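Local coordinates for protein tRNA (adenine(58)-N(1))-methyltransferase TrmI (Thermus thermophilus, PDB 2PWY) that catalyses the S-adenosyl-L-methionine-dependent methylation of adenosine 58 in tRNA to N(1)-methyladenosine, at residues 125-130 with 160-165; 8-13 with 41-46. All coordinates share one frame; numbering follows the deposited sequence.

Interaction 1. Residues 125-130 with 160-165; sequences ESYEAR and AELEEA. With SAH (S-adenosyl-L-homocysteine), chain E.
Tyr127 reaches from its strand to Ala160 and Leu162. With CG anti to the carbonyl carbon (chi1 -74°), the ring lies where Ala160 CB can meet it obliquely, 3.4 Å from Tyr127 CE1. Leu162 and the tyrosine run past each other in opposite directions, and Leu162 CD2 lies 3.4 Å from Tyr127 OH. The hydroxyl also holds a water in the ring plane, with Tyr127 OH 2.8 Å from the water oxygen. That water accepts from Glu161 N at 3.0 Å and so joins the ring to the loop backbone. His153 stacks on the tyrosine ring. In this Rossmann-like class I methyltransferase fold, an acidic residue at the end of strand 123-128 grips the ribose. Here it is Glu128. Its CG is anti to the backbone N (chi1 171°), and the chain then bends at chi2 to bring the carboxylate to the ribose. Glu128 OE1 accepts from SAH O3' at 2.6 Å, and Glu128 OE2 from SAH O2' at 2.7 Å. Glu128 OE2 also accepts from Arg130 N at 2.8 Å through its anti lone pair, and OE1 accepts from Gly106 N. An alanine here, without the carboxylate, would probably leave the ribose less firmly held and Arg130 N without its side-chain partner.

Interaction 2. Residues 8-13 with 41-46; sequences GPLLLK and ALLEAG
Leu10, Leu12, Leu42 and Leu43 touch through aliphatic carbons alone, so no aromatic, amide or other flat side chain offers a face or an edge to this contact. It is a helix-on-sheet packing in the small N-terminal domain, which may play a role in tRNA recognition. Strand 10-13 is an inner strand of a four-stranded antiparallel sheet, paired with strands 19-22 and 58-62. The end of helix 39-45 lies across it. The axes of strand 10-13 and helix 41-45 make an angle of 94° and come within 10.6 Å of each other.

Leu42 is the helix residue with the most surface buried here, and its CB points toward the strand. With CG anti to the carbonyl carbon (chi1 -58°), the two branch methyls go to Leu12. The side chains of Leu12 and Leu42 meet at about a right angle. Leu10 comes to Leu42 obliquely and touches it nearer the backbone. There Leu10 CD1 is 3.9 Å from Leu42 CB. The same Leu10 CD1 is 4.3 Å from Leu43 CD2, at the exposed margin of the contact.

Val61 on the adjoining strand touches Leu10, Leu12 and Ala45, which carries the apolar layer along the sheet. Pro24 packs on both Leu10 and Leu43. Next along the strand, Lys13 NZ makes a salt bridge to Glu219 OE2 of a neighbouring subunit, so this strand also takes part in the assembly.

The helix stops at Gly46, where phi turns positive (71°). Gly46 N still donates to Leu42 O at 2.9 Å, which closes the last turn of the helix. At the far end of the Leu42 side chain, Leu12 CD1 sits 3.8 Å from both Leu42 CD1 and Leu42 CD2.

Overall arrangement
From the N terminus, interaction 2 comes first. It joins strand 10-13 to the end of helix 39-45 and closes a loop of 27 residues within the small N-terminal domain. The chain then passes into the larger catalytic domain. There interaction 1 closes a second loop, of 29 residues, which includes helix 131-144 and strand 150-154. It ties the end of strand 123-128, beside the bound SAH, to the segment leading into strand 167-173. The two loops follow one another in series, neither nested nor crossed. The centres of interaction 1 and interaction 2 are about 37 Å apart, on opposite sides of the chain's centre. The nearest atoms of interaction 1 and interaction 2 are about 20 Å apart.

Interaction 1. Residues 125-130 with 160-165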
ATOM      1  N   GLU A 125      14.074   6.536  30.159  1.00  9.00           N
ATOM      2  CA  GLU A 125      13.494   7.402  31.176  1.00 10.10           C
ATOM      3  C   GLU A 125      12.038   7.593  30.783  1.00 10.03           C
ATOM      4  O   GLU A 125      11.740   8.383  29.895  1.00  8.93           O
ATOM      5  CB  GLU A 125      14.215   8.744  31.120  1.00 10.07           C
ATOM      6  CG  GLU A 125      14.003   9.626  32.315  1.00 14.37           C
ATOM      7  CD  GLU A 125      15.077   9.392  33.344  1.00 17.48           C
ATOM      8  OE1 GLU A 125      16.161   9.997  33.223  1.00 19.48           O
ATOM      9  OE2 GLU A 125      14.839   8.578  34.248  1.00 18.16           O
ATOM     10  N   SER A 126      11.132   6.872  31.437  1.00  9.97           N
ATOM     11  CA  SER A 126       9.760   6.782  30.960  1.00 10.29           C
ATOM     12  C   SER A 126       8.765   7.452  31.899  1.00 10.93           C
ATOM     13  O   SER A 126       8.813   7.235  33.114  1.00 11.61           O
ATOM     14  CB  SER A 126       9.386   5.305  30.752  1.00 10.03           C
ATOM     15  OG  SER A 126       8.164   5.184  30.050  1.00 11.05           O
ATOM     16  N   TYR A 127       7.867   8.261  31.341  1.00 10.46           N
ATOM     17  CA  TYR A 127       6.884   9.012  32.149  1.00 11.01           C
ATOM     18  C   TYR A 127       5.474   8.579  31.841  1.00 11.06           C
ATOM     19  O   TYR A 127       5.118   8.398  30.679  1.00 11.50           O
ATOM     20  CB  TYR A 127       7.005  10.531  31.904  1.00 11.50           C
ATOM     21  CG  TYR A 127       8.230  11.084  32.570  1.00 12.38           C
ATOM     22  CD1 TYR A 127       8.137  11.777  33.770  1.00 11.57           C
ATOM     23  CD2 TYR A 127       9.497  10.860  32.027  1.00 11.46           C
ATOM     24  CE1 TYR A 127       9.282  12.264  34.406  1.00 11.69           C
ATOM     25  CE2 TYR A 127      10.636  11.335  32.658  1.00 12.38           C
ATOM     26  CZ  TYR A 127      10.520  12.024  33.845  1.00 13.05           C
ATOM     27  OH  TYR A 127      11.657  12.485  34.469  1.00 14.82           O
ATOM     28  N   GLU A 128       4.662   8.435  32.885  1.00 11.28           N
ATOM     29  CA  GLU A 128       3.254   8.095  32.712  1.00 11.41           C
ATOM     30  C   GLU A 128       2.409   8.833  33.749  1.00 11.75           C
ATOM     31  O   GLU A 128       2.665   8.710  34.941  1.00 11.54           O
ATOM     32  CB  GLU A 128       3.063   6.572  32.839  1.00 11.33           C
ATOM     33  CG  GLU A 128       1.615   6.090  32.900  1.00 12.03           C
ATOM     34  CD  GLU A 128       0.773   6.552  31.729  1.00 10.61           C
ATOM     35  OE1 GLU A 128       1.097   6.200  30.563  1.00 10.42           O
ATOM     36  OE2 GLU A 128      -0.232   7.254  31.975  1.00 12.82           O
ATOM     37  N   ALA A 129       1.404   9.576  33.275  1.00 11.85           N
ATOM     38  CA  ALA A 129       0.547  10.418  34.135  1.00 13.08           C
ATOM     39  C   ALA A 129      -0.475   9.634  34.951  1.00 13.93           C
ATOM     40  O   ALA A 129      -0.876  10.070  36.039  1.00 14.33           O
ATOM     41  CB  ALA A 129      -0.169  11.474  33.289  1.00 13.59           C
ATOM     42  N   ARG A 130      -0.907   8.494  34.425  1.00 14.63           N
ATOM     43  CA  ARG A 130      -2.003   7.741  35.040  1.00 15.57           C
ATOM     44  C   ARG A 130      -1.495   6.537  35.840  1.00 15.97           C
ATOM     45  O   ARG A 130      -0.891   5.629  35.269  1.00 15.03           O
ATOM     46  CB  ARG A 130      -3.012   7.308  33.974  1.00 15.50           C
ATOM     47  CG  ARG A 130      -3.694   8.479  33.274  1.00 16.12           C
ATOM     48  CD  ARG A 130      -4.651   8.023  32.185  1.00 17.99           C
ATOM     49  NE  ARG A 130      -5.809   7.319  32.737  1.00 23.68           N
ATOM     50  CZ  ARG A 130      -6.890   6.979  32.038  1.00 25.23           C
ATOM     51  NH1 ARG A 130      -6.981   7.288  30.748  1.00 26.13           N
ATOM     52  NH2 ARG A 130      -7.885   6.336  32.637  1.00 26.59           N
ATOM     53  N   ALA A 160       8.442  17.268  34.370  1.00 15.62           N
ATOM     54  CA  ALA A 160       9.626  16.482  34.718  1.00 15.36           C
ATOM     55  C   ALA A 160      10.847  17.360  34.971  1.00 14.99           C
ATOM     56  O   ALA A 160      11.043  18.365  34.302  1.00 15.11           O
ATOM     57  CB  ALA A 160       9.933  15.490  33.617  1.00 14.96           C
ATOM     58  N   GLU A 161      11.662  16.972  35.946  1.00 15.01           N
ATOM     59  CA  GLU A 161      12.980  17.580  36.122  1.00 14.50           C
ATOM     60  C   GLU A 161      13.971  16.835  35.249  1.00 14.63           C
ATOM     61  O   GLU A 161      14.269  15.666  35.511  1.00 15.01           O
ATOM     62  CB  GLU A 161      13.416  17.504  37.580  1.00 14.88           C
ATOM     63  CG  GLU A 161      12.621  18.404  38.477  1.00 13.99           C
ATOM     64  CD  GLU A 161      13.060  18.326  39.926  1.00 15.70           C
ATOM     65  OE1 GLU A 161      13.854  17.428  40.290  1.00 15.25           O
ATOM     66  OE2 GLU A 161      12.587  19.175  40.699  1.00 15.56           O
ATOM     67  N   LEU A 162      14.472  17.504  34.212  1.00 14.30           N
ATOM     68  CA  LEU A 162      15.326  16.858  33.217  1.00 14.73           C
ATOM     69  C   LEU A 162      16.630  17.616  33.012  1.00 14.27           C
ATOM     70  O   LEU A 162      16.652  18.842  33.096  1.00 14.86           O
ATOM     71  CB  LEU A 162      14.586  16.742  31.870  1.00 14.82           C
ATOM     72  CG  LEU A 162      13.326  15.866  31.838  1.00 16.38           C
ATOM     73  CD1 LEU A 162      12.776  15.743  30.425  1.00 17.86           C
ATOM     74  CD2 LEU A 162      13.569  14.480  32.439  1.00 17.27           C
ATOM     75  N   GLU A 163      17.709  16.879  32.739  1.00 13.75           N
ATOM     76  CA  GLU A 163      18.976  17.494  32.363  1.00 13.56           C
ATOM     77  C   GLU A 163      18.947  17.914  30.904  1.00 13.23           C
ATOM     78  O   GLU A 163      18.593  17.119  30.038  1.00 13.52           O
ATOM     79  CB  GLU A 163      20.140  16.533  32.585  1.00 13.36           C
ATOM     80  CG  GLU A 163      20.420  16.237  34.036  1.00 13.46           C
ATOM     81  CD  GLU A 163      21.627  15.359  34.204  1.00 14.78           C
ATOM     82  OE1 GLU A 163      21.571  14.182  33.774  1.00 16.77           O
ATOM     83  OE2 GLU A 163      22.630  15.844  34.761  1.00 12.43           O
ATOM     84  N   GLU A 164      19.344  19.154  30.631  1.00 12.71           N
ATOM     85  CA  GLU A 164      19.375  19.660  29.259  1.00 13.26           C
ATOM     86  C   GLU A 164      20.355  18.879  28.371  1.00 12.20           C
ATOM     87  O   GLU A 164      21.478  18.582  28.772  1.00 11.61           O
ATOM     88  CB  GLU A 164      19.729  21.149  29.239  1.00 13.25           C
ATOM     89  CG  GLU A 164      19.857  21.736  27.836  1.00 14.05           C
ATOM     90  CD  GLU A 164      20.058  23.242  27.838  1.00 16.65           C
ATOM     91  OE1 GLU A 164      20.705  23.749  26.900  1.00 21.77           O
ATOM     92  OE2 GLU A 164      19.583  23.923  28.774  1.00 20.03           O
ATOM     93  N   ALA A 165      19.908  18.559  27.160  1.00 11.81           N
ATOM     94  CA  ALA A 165      20.770  17.917  26.158  1.00 12.13           C
ATOM     95  C   ALA A 165      21.419  16.636  26.700  1.00 11.80           C
ATOM     96  O   ALA A 165      22.581  16.335  26.391  1.00 13.21           O
ATOM     97  CB  ALA A 165      21.834  18.904  25.641  1.00 12.00           C
TER
HETATM   98  N   SAH E 501       3.392   3.413  23.752  1.00 10.31           N
HETATM   99  CA  SAH E 501       2.584   2.857  24.886  1.00 10.06           C
HETATM  100  CB  SAH E 501       1.136   3.326  24.807  1.00 10.50           C
HETATM  101  CG  SAH E 501       0.977   4.795  25.209  1.00 10.16           C
HETATM  102  SD  SAH E 501      -0.784   5.206  25.346  1.00 11.55           S
HETATM  103  C   SAH E 501       2.680   1.344  24.851  1.00 10.55           C
HETATM  104  O   SAH E 501       3.254   0.783  23.905  1.00  9.69           O
HETATM  105  OXT SAH E 501       2.208   0.664  25.769  1.00 10.56           O
HETATM  106  C5' SAH E 501      -0.536   6.928  25.851  1.00 11.42           C
HETATM  107  C4' SAH E 501      -0.231   7.053  27.348  1.00 12.91           C
HETATM  108  O4' SAH E 501       0.328   8.326  27.595  1.00 12.68           O
HETATM  109  C3' SAH E 501      -1.447   6.938  28.276  1.00 12.67           C
HETATM  110  O3' SAH E 501      -1.163   5.947  29.259  1.00 13.49           O
HETATM  111  C2' SAH E 501      -1.593   8.329  28.895  1.00 13.42           C
HETATM  112  O2' SAH E 501      -2.003   8.310  30.244  1.00 14.81           O
HETATM  113  C1' SAH E 501      -0.179   8.846  28.821  1.00 13.17           C
HETATM  114  N9  SAH E 501       0.025  10.299  28.704  1.00 12.47           N
HETATM  115  C8  SAH E 501      -0.619  11.156  27.857  1.00 12.99           C
HETATM  116  N7  SAH E 501      -0.062  12.379  28.016  1.00 13.05           N
HETATM  117  C5  SAH E 501       0.951  12.307  28.907  1.00 12.97           C
HETATM  118  C6  SAH E 501       1.840  13.258  29.422  1.00 13.50           C
HETATM  119  N6  SAH E 501       1.798  14.539  29.022  1.00 13.78           N
HETATM  120  N1  SAH E 501       2.778  12.836  30.355  1.00 13.10           N
HETATM  121  C2  SAH E 501       2.828  11.528  30.773  1.00 13.07           C
HETATM  122  N3  SAH E 501       1.936  10.604  30.264  1.00 12.98           N
HETATM  123  C4  SAH E 501       1.018  10.991  29.346  1.00 12.22           C
HETATM  124  O   HOH W   1      11.461  14.087  36.713  1.00 23.34           O

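Interaction 2. Residues 8-13 with 41-46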
ATOM      1  N   GLY A   8       9.926 -16.179  32.547  1.00 24.13           N
ATOM      2  CA  GLY A   8       9.540 -15.895  31.127  1.00 23.40           C
ATOM      3  C   GLY A   8       8.270 -16.622  30.710  1.00 22.69           C
ATOM      4  O   GLY A   8       8.201 -17.842  30.819  1.00 23.21           O
ATOM      5  N   PRO A   9       7.261 -15.880  30.209  1.00 21.93           N
ATOM      6  CA  PRO A   9       5.986 -16.530  29.896  1.00 20.78           C
ATOM      7  C   PRO A   9       6.088 -17.417  28.663  1.00 19.37           C
ATOM      8  O   PRO A   9       7.074 -17.346  27.920  1.00 19.70           O
ATOM      9  CB  PRO A   9       5.050 -15.354  29.626  1.00 21.02           C
ATOM     10  CG  PRO A   9       5.946 -14.281  29.100  1.00 21.92           C
ATOM     11  CD  PRO A   9       7.238 -14.442  29.873  1.00 21.97           C
ATOM     12  N   LEU A  10       5.093 -18.274  28.469  1.00 17.34           N
ATOM     13  CA  LEU A  10       5.016 -19.080  27.266  1.00 15.62           C
ATOM     14  C   LEU A  10       3.865 -18.594  26.407  1.00 15.23           C
ATOM     15  O   LEU A  10       2.931 -17.983  26.908  1.00 15.53           O
ATOM     16  CB  LEU A  10       4.791 -20.553  27.635  1.00 15.56           C
ATOM     17  CG  LEU A  10       5.904 -21.223  28.445  1.00 15.42           C
ATOM     18  CD1 LEU A  10       5.404 -22.566  28.937  1.00 15.82           C
ATOM     19  CD2 LEU A  10       7.182 -21.378  27.613  1.00 17.31           C
ATOM     20  N   LEU A  11       3.946 -18.852  25.108  1.00 14.44           N
ATOM     21  CA  LEU A  11       2.818 -18.633  24.217  1.00 14.28           C
ATOM     22  C   LEU A  11       2.442 -19.983  23.631  1.00 14.49           C
ATOM     23  O   LEU A  11       3.284 -20.677  23.055  1.00 14.35           O
ATOM     24  CB  LEU A  11       3.162 -17.633  23.105  1.00 14.00           C
ATOM     25  CG  LEU A  11       2.007 -17.232  22.182  1.00 15.16           C
ATOM     26  CD1 LEU A  11       1.202 -16.142  22.862  1.00 15.16           C
ATOM     27  CD2 LEU A  11       2.527 -16.757  20.823  1.00 14.88           C
ATOM     28  N   LEU A  12       1.182 -20.351  23.814  1.00 14.46           N
ATOM     29  CA  LEU A  12       0.644 -21.590  23.282  1.00 14.63           C
ATOM     30  C   LEU A  12      -0.203 -21.272  22.060  1.00 15.25           C
ATOM     31  O   LEU A  12      -0.921 -20.266  22.042  1.00 15.16           O
ATOM     32  CB  LEU A  12      -0.216 -22.294  24.336  1.00 14.68           C
ATOM     33  CG  LEU A  12       0.392 -22.510  25.727  1.00 14.38           C
ATOM     34  CD1 LEU A  12      -0.581 -23.307  26.598  1.00 14.82           C
ATOM     35  CD2 LEU A  12       1.760 -23.201  25.640  1.00 13.75           C
ATOM     36  N   LYS A  13      -0.097 -22.113  21.035  1.00 15.48           N
ATOM     37  CA  LYS A  13      -0.983 -22.032  19.871  1.00 16.58           C
ATOM     38  C   LYS A  13      -1.658 -23.379  19.637  1.00 16.11           C
ATOM     39  O   LYS A  13      -1.002 -24.441  19.682  1.00 15.42           O
ATOM     40  CB  LYS A  13      -0.229 -21.611  18.608  1.00 16.59           C
ATOM     41  CG  LYS A  13       0.316 -20.179  18.634  1.00 18.22           C
ATOM     42  CD  LYS A  13       0.701 -19.679  17.228  1.00 19.33           C
ATOM     43  CE  LYS A  13       2.091 -20.186  16.779  1.00 22.00           C
ATOM     44  NZ  LYS A  13       2.651 -19.499  15.557  1.00 21.18           N
ATOM     45  N   ALA A  41       3.579 -29.878  32.082  1.00 14.63           N
ATOM     46  CA  ALA A  41       3.662 -30.522  30.759  1.00 14.67           C
ATOM     47  C   ALA A  41       4.185 -29.526  29.729  1.00 14.48           C
ATOM     48  O   ALA A  41       4.926 -29.894  28.811  1.00 14.55           O
ATOM     49  CB  ALA A  41       2.319 -31.065  30.324  1.00 14.66           C
ATOM     50  N   LEU A  42       3.778 -28.268  29.891  1.00 14.27           N
ATOM     51  CA  LEU A  42       4.183 -27.182  28.999  1.00 15.01           C
ATOM     52  C   LEU A  42       5.668 -26.925  29.108  1.00 15.65           C
ATOM     53  O   LEU A  42       6.366 -26.810  28.101  1.00 15.77           O
ATOM     54  CB  LEU A  42       3.404 -25.902  29.310  1.00 14.43           C
ATOM     55  CG  LEU A  42       1.881 -25.989  29.211  1.00 14.09           C
ATOM     56  CD1 LEU A  42       1.220 -24.688  29.681  1.00 14.85           C
ATOM     57  CD2 LEU A  42       1.413 -26.341  27.812  1.00 15.46           C
ATOM     58  N   LEU A  43       6.147 -26.843  30.342  1.00 16.36           N
ATOM     59  CA  LEU A  43       7.557 -26.622  30.611  1.00 17.15           C
ATOM     60  C   LEU A  43       8.393 -27.801  30.116  1.00 17.18           C
ATOM     61  O   LEU A  43       9.479 -27.622  29.554  1.00 17.20           O
ATOM     62  CB  LEU A  43       7.766 -26.369  32.106  1.00 17.52           C
ATOM     63  CG  LEU A  43       7.020 -25.144  32.678  1.00 19.09           C
ATOM     64  CD1 LEU A  43       6.855 -25.268  34.189  1.00 22.27           C
ATOM     65  CD2 LEU A  43       7.724 -23.837  32.320  1.00 19.89           C
ATOM     66  N   GLU A  44       7.867 -29.007  30.301  1.00 17.00           N
ATOM     67  CA  GLU A  44       8.544 -30.208  29.832  1.00 17.52           C
ATOM     68  C   GLU A  44       8.682 -30.237  28.308  1.00 16.83           C
ATOM     69  O   GLU A  44       9.747 -30.582  27.788  1.00 17.24           O
ATOM     70  CB  GLU A  44       7.847 -31.448  30.392  1.00 17.97           C
ATOM     71  CG  GLU A  44       8.291 -31.690  31.831  1.00 21.74           C
ATOM     72  CD  GLU A  44       7.267 -32.400  32.706  1.00 26.09           C
ATOM     73  OE1 GLU A  44       6.225 -32.861  32.184  1.00 26.78           O
ATOM     74  OE2 GLU A  44       7.523 -32.488  33.934  1.00 26.35           O
ATOM     75  N   ALA A  45       7.619 -29.849  27.602  1.00 15.73           N
ATOM     76  CA  ALA A  45       7.648 -29.775  26.141  1.00 15.01           C
ATOM     77  C   ALA A  45       8.652 -28.701  25.723  1.00 14.32           C
ATOM     78  O   ALA A  45       9.507 -28.920  24.850  1.00 14.86           O
ATOM     79  CB  ALA A  45       6.265 -29.465  25.597  1.00 14.45           C
ATOM     80  N   GLY A  46       8.563 -27.555  26.391  1.00 14.08           N
ATOM     81  CA  GLY A  46       9.434 -26.406  26.128  1.00 13.04           C
ATOM     82  C   GLY A  46       9.179 -25.696  24.806  1.00 12.44           C
ATOM     83  O   GLY A  46       8.449 -26.195  23.951  1.00 12.12           O
TER